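Local coordinates for BIS(5'-nucleosyl)-tetraphosphatase (Diadenosine tetraphosphatase), putative (Plasmodium falciparum, PDB 5CFJ), which probably hydrolyses diadenosine tetraphosphate asymmetrically, as a member of the Nudix family, at residues A[9-14]-A[56-61]; A[76-81]-A[99-104]. One frame throughout, in Å; residues are numbered along the deposited sequence.

Contact 1: residues A[9-14]-A[56-61]; sequences FGILLC and SGLETA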
ATOM      1  N   PHE A   9       3.140  -1.539  -9.071  1.00 12.25           N
ATOM      2  CA  PHE A   9       1.832  -2.077  -8.749  1.00 11.74           C
ATOM      3  C   PHE A   9       1.869  -2.563  -7.317  1.00 10.96           C
ATOM      4  O   PHE A   9       2.821  -3.228  -6.905  1.00 12.67           O
ATOM      5  CB  PHE A   9       1.478  -3.217  -9.713  1.00 13.48           C
ATOM      6  CG  PHE A   9       1.545  -2.801 -11.146  1.00 13.74           C
ATOM      7  CD1 PHE A   9       2.746  -2.835 -11.832  1.00 14.05           C
ATOM      8  CD2 PHE A   9       0.426  -2.293 -11.787  1.00 15.15           C
ATOM      9  CE1 PHE A   9       2.821  -2.404 -13.140  1.00 16.07           C
ATOM     10  CE2 PHE A   9       0.501  -1.863 -13.095  1.00 16.10           C
ATOM     11  CZ  PHE A   9       1.699  -1.927 -13.768  1.00 16.60           C
ATOM     12  N   GLY A  10       0.835  -2.242  -6.552  1.00 11.36           N
ATOM     13  CA  GLY A  10       0.802  -2.639  -5.163  1.00 12.52           C
ATOM     14  C   GLY A  10      -0.588  -2.866  -4.635  1.00 11.35           C
ATOM     15  O   GLY A  10      -1.586  -2.505  -5.262  1.00 11.53           O
ATOM     16  N   ILE A  11      -0.647  -3.483  -3.466  1.00 11.44           N
ATOM     17  CA  ILE A  11      -1.908  -3.653  -2.769  1.00 11.70           C
ATOM     18  C   ILE A  11      -1.989  -2.574  -1.701  1.00 11.25           C
ATOM     19  O   ILE A  11      -1.111  -2.469  -0.843  1.00 12.30           O
ATOM     20  CB  ILE A  11      -2.058  -5.050  -2.120  1.00 12.05           C
ATOM     21  CG1 ILE A  11      -2.012  -6.167  -3.175  1.00 13.76           C
ATOM     22  CG2 ILE A  11      -3.341  -5.118  -1.281  1.00 12.13           C
ATOM     23  CD1 ILE A  11      -3.219  -6.181  -4.122  1.00 14.41           C
ATOM     24  N   LEU A  12      -3.026  -1.749  -1.771  1.00 11.23           N
ATOM     25  CA  LEU A  12      -3.353  -0.864  -0.665  1.00 11.29           C
ATOM     26  C   LEU A  12      -4.147  -1.705   0.324  1.00 11.11           C
ATOM     27  O   LEU A  12      -5.363  -1.875   0.201  1.00 11.70           O
ATOM     28  CB  LEU A  12      -4.132   0.363  -1.134  1.00 11.91           C
ATOM     29  CG  LEU A  12      -4.518   1.350  -0.037  1.00 12.81           C
ATOM     30  CD1 LEU A  12      -3.266   1.909   0.633  1.00 14.00           C
ATOM     31  CD2 LEU A  12      -5.380   2.463  -0.619  1.00 14.40           C
ATOM     32  N   LEU A  13      -3.417  -2.297   1.255  1.00 11.51           N
ATOM     33  CA  LEU A  13      -3.979  -3.224   2.222  1.00 11.37           C
ATOM     34  C   LEU A  13      -4.519  -2.451   3.413  1.00 11.19           C
ATOM     35  O   LEU A  13      -3.795  -1.675   4.038  1.00 12.26           O
ATOM     36  CB  LEU A  13      -2.928  -4.245   2.664  1.00 11.62           C
ATOM     37  CG  LEU A  13      -3.444  -5.404   3.511  1.00 12.85           C
ATOM     38  CD1 LEU A  13      -4.405  -6.282   2.699  1.00 14.46           C
ATOM     39  CD2 LEU A  13      -2.275  -6.230   4.037  1.00 14.35           C
ATOM     40  N   CYS A  14      -5.796  -2.651   3.715  1.00 11.82           N
ATOM     41  CA  CYS A  14      -6.436  -1.970   4.831  1.00 11.19           C
ATOM     42  C   CYS A  14      -7.008  -2.973   5.820  1.00 11.38           C
ATOM     43  O   CYS A  14      -7.112  -4.162   5.523  1.00 13.07           O
ATOM     44  CB  CYS A  14      -7.535  -1.014   4.344  1.00 14.80           C
ATOM     45  SG  CYS A  14      -9.040  -1.781   3.744  1.00 15.93           S
ATOM     46  N   SER A  56      -0.441  -9.603 -14.893  1.00 19.91           N
ATOM     47  CA  SER A  56      -1.328  -8.457 -14.836  1.00 19.40           C
ATOM     48  C   SER A  56      -0.832  -7.524 -13.733  1.00 17.12           C
ATOM     49  O   SER A  56      -0.058  -7.932 -12.863  1.00 17.06           O
ATOM     50  CB  SER A  56      -2.755  -8.892 -14.540  1.00 21.27           C
ATOM     51  OG  SER A  56      -2.801  -9.488 -13.252  1.00 20.24           O
ATOM     52  N   GLY A  57      -1.298  -6.279 -13.735  1.00 16.59           N
ATOM     53  CA  GLY A  57      -0.970  -5.366 -12.650  1.00 16.21           C
ATOM     54  C   GLY A  57      -1.341  -5.961 -11.297  1.00 14.95           C
ATOM     55  O   GLY A  57      -0.578  -5.872 -10.330  1.00 15.07           O
ATOM     56  N   LEU A  58      -2.506  -6.599 -11.229  1.00 15.34           N
ATOM     57  CA  LEU A  58      -2.972  -7.195  -9.984  1.00 15.58           C
ATOM     58  C   LEU A  58      -2.058  -8.336  -9.545  1.00 15.17           C
ATOM     59  O   LEU A  58      -1.723  -8.450  -8.371  1.00 15.33           O
ATOM     60  CB  LEU A  58      -4.413  -7.687 -10.133  1.00 18.23           C
ATOM     61  CG  LEU A  58      -5.038  -8.300  -8.883  1.00 21.28           C
ATOM     62  CD1 LEU A  58      -5.062  -7.295  -7.742  1.00 22.29           C
ATOM     63  CD2 LEU A  58      -6.440  -8.806  -9.185  1.00 23.90           C
ATOM     64  N   GLU A  59      -1.645  -9.188 -10.480  1.00 16.23           N
ATOM     65  CA  GLU A  59      -0.718 -10.262 -10.141  1.00 16.49           C
ATOM     66  C   GLU A  59       0.590  -9.710  -9.582  1.00 15.29           C
ATOM     67  O   GLU A  59       1.122 -10.228  -8.601  1.00 15.54           O
ATOM     68  CB  GLU A  59      -0.453 -11.153 -11.357  1.00 17.06           C
ATOM     69  CG  GLU A  59      -1.603 -12.106 -11.668  1.00 20.36           C
ATOM     70  CD  GLU A  59      -1.430 -12.857 -12.973  1.00 23.58           C
ATOM     71  OE1 GLU A  59      -0.753 -12.347 -13.887  1.00 23.82           O
ATOM     72  OE2 GLU A  59      -1.978 -13.968 -13.083  1.00 26.82           O
ATOM     73  N   THR A  60       1.098  -8.647 -10.194  1.00 14.84           N
ATOM     74  CA  THR A  60       2.313  -8.014  -9.690  1.00 13.46           C
ATOM     75  C   THR A  60       2.090  -7.508  -8.266  1.00 13.45           C
ATOM     76  O   THR A  60       2.900  -7.741  -7.380  1.00 13.37           O
ATOM     77  CB  THR A  60       2.751  -6.851 -10.591  1.00 14.05           C
ATOM     78  OG1 THR A  60       3.092  -7.362 -11.886  1.00 15.71           O
ATOM     79  CG2 THR A  60       3.940  -6.107  -9.998  1.00 13.37           C
ATOM     80  N   ALA A  61       0.969  -6.833  -8.045  1.00 13.23           N
ATOM     81  CA  ALA A  61       0.656  -6.284  -6.734  1.00 13.05           C
ATOM     82  C   ALA A  61       0.598  -7.390  -5.673  1.00 12.55           C
ATOM     83  O   ALA A  61       1.170  -7.258  -4.586  1.00 12.78           O
ATOM     84  CB  ALA A  61      -0.642  -5.534  -6.786  1.00 13.19           C
TER
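The Nudix helix packs here against the central sheet of the alpha/beta/alpha Nudix fold: the first turn of helix 57-69, which lies in a Nudix-box sequence, rests on strand 6-16 through Phe9, Gly10 and Ile11. The short axes come within 6.3 Å and cross at -67°, and no hydrogen bond joins the two segments. Gly10 and Ala61 are the pair with the nearest CA atoms, 4.0 Å apart. Of the two, only Ala61 turns a CB to the strand, and this small methyl sits over the backbone, 3.4 Å from Gly10 C.

Side chains on both sides of this point reach the helix. Phe9 CG is turned beside its own backbone N (chi1 -56°), which carries the ring along the helix start: CD2 is 3.5 Å from Gly57 CA, an oblique approach. Phe9 CB also meets Thr60 CG2 at 3.8 Å. That methyl stands anti to the Thr60 backbone N, while OG1 points to other partners and bonds to Glu55 and His51; the His51 ring in turn stacks on Phe9. Farther along the strand, Ile11 CD1 touches Ala61 CB at 3.8 Å and makes a looser contact with Leu58 CD1.

The helix start is closed by a capping box. Glu59 N donates to Ser56 OG, and Ser56 N returns a bond to Glu59 OE1 at 2.9 Å, meeting the carboxylate on its anti side and 27° out of its plane. With these groups and Thr60 OG1 bonded away from the strand, the helix meets it through the Thr60 and Ala61 methyls, Gly57 CA, the end of Leu58 and the Gly57 and Ala61 carbonyl oxygens. The interface is held mainly by apolar fit.

Contact 2: residues A[76-81]-A[99-104]; sequences YKLLNY and YLAMLL
An antiparallel beta ladder pairs strands 76-89 and 92-103 of a hairpin in the Nudix fold, here at the end far from the hairpin turn. Lys77 and Met102 form a hydrogen-bonded pair: Lys77 N donates to Met102 O and Met102 N to Lys77 O, both at 2.9 Å. Tyr76-Leu103 and Leu78-Ala101 are the flanking non-hydrogen-bonded pairs. Leu79 N then donates to Leu100 O, after which residues 79-81 make an inverse gamma turn centred on Asn80, and the chain changes direction. The ladder connection is resumed by Leu100 N, which donates to Tyr81 O almost straight, with 177° at the hydrogen.

The two faces differ in their surroundings. Tyr76, Leu78 and Ala101 point to the side of helix 57-69. Tyr76 CG lies between its backbone N and carbonyl carbon (chi1 52°), which stands the ring up off the sheet with its near atom CD1 3.5 Å from Ala101 CB; the ring approaches that methyl obliquely. Leu78 CD2 reaches the same methyl at 4.0 Å.

Leu79 and Leu100 instead touch helix 134-147, and Tyr81 reaches the same helix from beyond the corner. Leu100 fits between Leu79 and Tyr81: its CD2 is 3.9 Å from Leu79 CD1, and the same methyl lies equally close to Tyr81 CB.

Where the chain turns the corner, a water bridges the strands, donating to Leu79 O at 2.7 Å and to Leu100 O, which thereby accepts from both this water and Leu79 N.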
ATOM      1  N   TYR A  76      -6.739 -11.757   2.311  1.00 13.10           N
ATOM      2  CA  TYR A  76      -7.453 -10.499   2.132  1.00 13.00           C
ATOM      3  C   TYR A  76      -8.489 -10.577   1.021  1.00 13.56           C
ATOM      4  O   TYR A  76      -8.427 -11.442   0.143  1.00 15.59           O
ATOM      5  CB  TYR A  76      -6.469  -9.340   1.899  1.00 12.78           C
ATOM      6  CG  TYR A  76      -5.427  -9.508   0.812  1.00 12.78           C
ATOM      7  CD1 TYR A  76      -5.759  -9.400  -0.533  1.00 13.19           C
ATOM      8  CD2 TYR A  76      -4.090  -9.713   1.143  1.00 13.70           C
ATOM      9  CE1 TYR A  76      -4.793  -9.513  -1.513  1.00 13.87           C
ATOM     10  CE2 TYR A  76      -3.120  -9.825   0.170  1.00 13.58           C
ATOM     11  CZ  TYR A  76      -3.477  -9.730  -1.158  1.00 14.09           C
ATOM     12  OH  TYR A  76      -2.504  -9.847  -2.133  1.00 15.31           O
ATOM     13  N   LYS A  77      -9.455  -9.674   1.102  1.00 13.47           N
ATOM     14  CA  LYS A  77     -10.505  -9.556   0.113  1.00 14.66           C
ATOM     15  C   LYS A  77     -10.180  -8.399  -0.806  1.00 13.60           C
ATOM     16  O   LYS A  77     -10.118  -7.250  -0.364  1.00 13.85           O
ATOM     17  CB  LYS A  77     -11.849  -9.322   0.778  1.00 17.37           C
ATOM     18  CG  LYS A  77     -12.999  -9.189  -0.187  1.00 19.08           C
ATOM     19  CD  LYS A  77     -14.275  -8.847   0.556  1.00 23.25           C
ATOM     20  CE  LYS A  77     -15.449  -8.624  -0.372  1.00 25.95           C
ATOM     21  NZ  LYS A  77     -16.674  -8.330   0.422  1.00 29.86           N
ATOM     22  N   LEU A  78      -9.948  -8.690  -2.076  1.00 13.97           N
ATOM     23  CA  LEU A  78      -9.726  -7.643  -3.058  1.00 15.04           C
ATOM     24  C   LEU A  78     -11.019  -6.878  -3.251  1.00 14.73           C
ATOM     25  O   LEU A  78     -12.072  -7.467  -3.500  1.00 18.08           O
ATOM     26  CB  LEU A  78      -9.218  -8.222  -4.381  1.00 17.85           C
ATOM     27  CG  LEU A  78      -7.797  -8.792  -4.359  1.00 20.39           C
ATOM     28  CD1 LEU A  78      -7.555  -9.686  -5.568  1.00 23.95           C
ATOM     29  CD2 LEU A  78      -6.768  -7.677  -4.307  1.00 19.81           C
ATOM     30  N   LEU A  79     -10.941  -5.563  -3.119  1.00 13.45           N
ATOM     31  CA  LEU A  79     -12.119  -4.721  -3.266  1.00 13.34           C
ATOM     32  C   LEU A  79     -12.113  -3.999  -4.600  1.00 13.12           C
ATOM     33  O   LEU A  79     -11.088  -3.903  -5.278  1.00 14.33           O
ATOM     34  CB  LEU A  79     -12.204  -3.707  -2.124  1.00 14.45           C
ATOM     35  CG  LEU A  79     -12.218  -4.351  -0.735  1.00 15.29           C
ATOM     36  CD1 LEU A  79     -12.250  -3.283   0.345  1.00 16.31           C
ATOM     37  CD2 LEU A  79     -13.391  -5.316  -0.574  1.00 19.43           C
ATOM     38  N   ASN A  80     -13.268  -3.470  -4.970  1.00 13.69           N
ATOM     39  CA  ASN A  80     -13.433  -2.840  -6.268  1.00 14.09           C
ATOM     40  C   ASN A  80     -12.967  -1.382  -6.292  1.00 12.97           C
ATOM     41  O   ASN A  80     -13.717  -0.479  -6.660  1.00 14.29           O
ATOM     42  CB  ASN A  80     -14.891  -2.928  -6.689  1.00 15.71           C
ATOM     43  CG  ASN A  80     -15.096  -2.469  -8.091  1.00 17.84           C
ATOM     44  OD1 ASN A  80     -14.248  -2.717  -8.954  1.00 18.46           O
ATOM     45  ND2 ASN A  80     -16.197  -1.764  -8.338  1.00 18.38           N
ATOM     46  N   TYR A  81     -11.722  -1.154  -5.900  1.00 13.66           N
ATOM     47  CA  TYR A  81     -11.148   0.182  -5.906  1.00 13.13           C
ATOM     48  C   TYR A  81      -9.701   0.096  -6.347  1.00 13.12           C
ATOM     49  O   TYR A  81      -8.933  -0.707  -5.824  1.00 13.36           O
ATOM     50  CB  TYR A  81     -11.241   0.839  -4.520  1.00 15.08           C
ATOM     51  CG  TYR A  81     -10.609   2.209  -4.472  1.00 15.91           C
ATOM     52  CD1 TYR A  81      -9.244   2.360  -4.251  1.00 17.01           C
ATOM     53  CD2 TYR A  81     -11.363   3.350  -4.668  1.00 19.67           C
ATOM     54  CE1 TYR A  81      -8.645   3.612  -4.231  1.00 19.28           C
ATOM     55  CE2 TYR A  81     -10.774   4.608  -4.650  1.00 21.30           C
ATOM     56  CZ  TYR A  81      -9.414   4.728  -4.426  1.00 21.64           C
ATOM     57  OH  TYR A  81      -8.822   5.965  -4.402  1.00 24.69           O
ATOM     58  N   TYR A  99      -4.252  -1.332  -5.706  1.00 11.28           N
ATOM     59  CA  TYR A  99      -5.519  -2.060  -5.675  1.00 11.80           C
ATOM     60  C   TYR A  99      -5.897  -2.235  -4.217  1.00 11.12           C
ATOM     61  O   TYR A  99      -5.111  -2.763  -3.443  1.00 11.92           O
ATOM     62  CB  TYR A  99      -5.389  -3.426  -6.357  1.00 13.03           C
ATOM     63  CG  TYR A  99      -4.820  -3.357  -7.762  1.00 13.15           C
ATOM     64  CD1 TYR A  99      -3.450  -3.405  -7.973  1.00 13.54           C
ATOM     65  CD2 TYR A  99      -5.648  -3.224  -8.868  1.00 14.97           C
ATOM     66  CE1 TYR A  99      -2.914  -3.339  -9.243  1.00 14.54           C
ATOM     67  CE2 TYR A  99      -5.117  -3.155 -10.152  1.00 14.90           C
ATOM     68  CZ  TYR A  99      -3.751  -3.206 -10.321  1.00 14.85           C
ATOM     69  OH  TYR A  99      -3.204  -3.137 -11.574  1.00 18.08           O
ATOM     70  N   LEU A 100      -7.084  -1.788  -3.835  1.00 11.12           N
ATOM     71  CA  LEU A 100      -7.514  -1.872  -2.443  1.00 10.72           C
ATOM     72  C   LEU A 100      -7.871  -3.295  -2.041  1.00 11.10           C
ATOM     73  O   LEU A 100      -8.536  -4.008  -2.790  1.00 12.68           O
ATOM     74  CB  LEU A 100      -8.717  -0.961  -2.221  1.00 12.17           C
ATOM     75  CG  LEU A 100      -9.275  -0.805  -0.801  1.00 12.62           C
ATOM     76  CD1 LEU A 100      -8.273  -0.145   0.139  1.00 14.00           C
ATOM     77  CD2 LEU A 100     -10.573  -0.020  -0.823  1.00 13.91           C
ATOM     78  N   ALA A 101      -7.446  -3.704  -0.853  1.00 11.00           N
ATOM     79  CA  ALA A 101      -7.842  -5.001  -0.313  1.00 11.86           C
ATOM     80  C   ALA A 101      -8.035  -4.886   1.187  1.00 11.94           C
ATOM     81  O   ALA A 101      -7.339  -4.109   1.838  1.00 12.73           O
ATOM     82  CB  ALA A 101      -6.802  -6.062  -0.632  1.00 13.71           C
ATOM     83  N   MET A 102      -8.975  -5.646   1.735  1.00 12.37           N
ATOM     84  CA  MET A 102      -9.175  -5.644   3.173  0.69 12.26           C
ATOM     85  C   MET A 102      -8.663  -6.932   3.790  1.00 12.06           C
ATOM     86  O   MET A 102      -9.082  -8.039   3.438  1.00 12.46           O
ATOM     87  CB  MET A 102     -10.642  -5.444   3.531  0.69 13.53           C
ATOM     88  CG  MET A 102     -10.839  -5.162   5.012  0.69 15.39           C
ATOM     89  SD  MET A 102     -12.578  -5.008   5.442  0.69 20.88           S
ATOM     90  CE  MET A 102     -13.085  -3.649   4.394  0.69 24.12           C
ATOM     91  N   LEU A 103      -7.730  -6.767   4.716  1.00 12.16           N
ATOM     92  CA  LEU A 103      -7.186  -7.875   5.462  1.00 12.72           C
ATOM     93  C   LEU A 103      -8.294  -8.395   6.359  1.00 13.15           C
ATOM     94  O   LEU A 103      -8.908  -7.630   7.094  1.00 15.08           O
ATOM     95  CB  LEU A 103      -5.980  -7.420   6.270  1.00 15.15           C
ATOM     96  CG  LEU A 103      -5.171  -8.501   6.978  1.00 14.42           C
ATOM     97  CD1 LEU A 103      -4.511  -9.449   5.983  1.00 16.16           C
ATOM     98  CD2 LEU A 103      -4.149  -7.827   7.857  1.00 14.19           C
ATOM     99  N   LEU A 104      -8.559  -9.694   6.286  1.00 14.73           N
ATOM    100  CA  LEU A 104      -9.696 -10.278   6.978  1.00 16.54           C
ATOM    101  C   LEU A 104      -9.395 -10.566   8.456  1.00 16.64           C
ATOM    102  O   LEU A 104     -10.290 -10.516   9.301  1.00 19.02           O
ATOM    103  CB  LEU A 104     -10.143 -11.541   6.229  1.00 19.06           C
ATOM    104  CG  LEU A 104     -10.670 -11.188   4.827  1.00 21.18           C
ATOM    105  CD1 LEU A 104     -10.462 -12.308   3.806  1.00 22.09           C
ATOM    106  CD2 LEU A 104     -12.133 -10.817   4.926  1.00 23.18           C
TER
HETATM  107  O   HOH W   1      -8.541  -4.840  -5.542  1.00 24.25           O

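In the fold
Both contacts are partly buried and meet at the same sheet, in which strands 6-16 and 92-103 are parallel neighbours; their centres lie 10 Å apart. Contact 1 has no exposed residue among those that touch, whereas contact 2 includes the exposed Lys77 and Leu104. Their chemistry follows position: contact 1 lays a helix on the sheet through carbon packing, while contact 2 extends the sheet by another strand through four backbone hydrogen bonds. Probable hydrogen bonds from Cys14 N to Ala101 O and from Leu103 N to Cys14 O join the two. Helix 57-69 spans both, since Leu58 touches Ile11 and Leu78, and Tyr99 packs on Ala61.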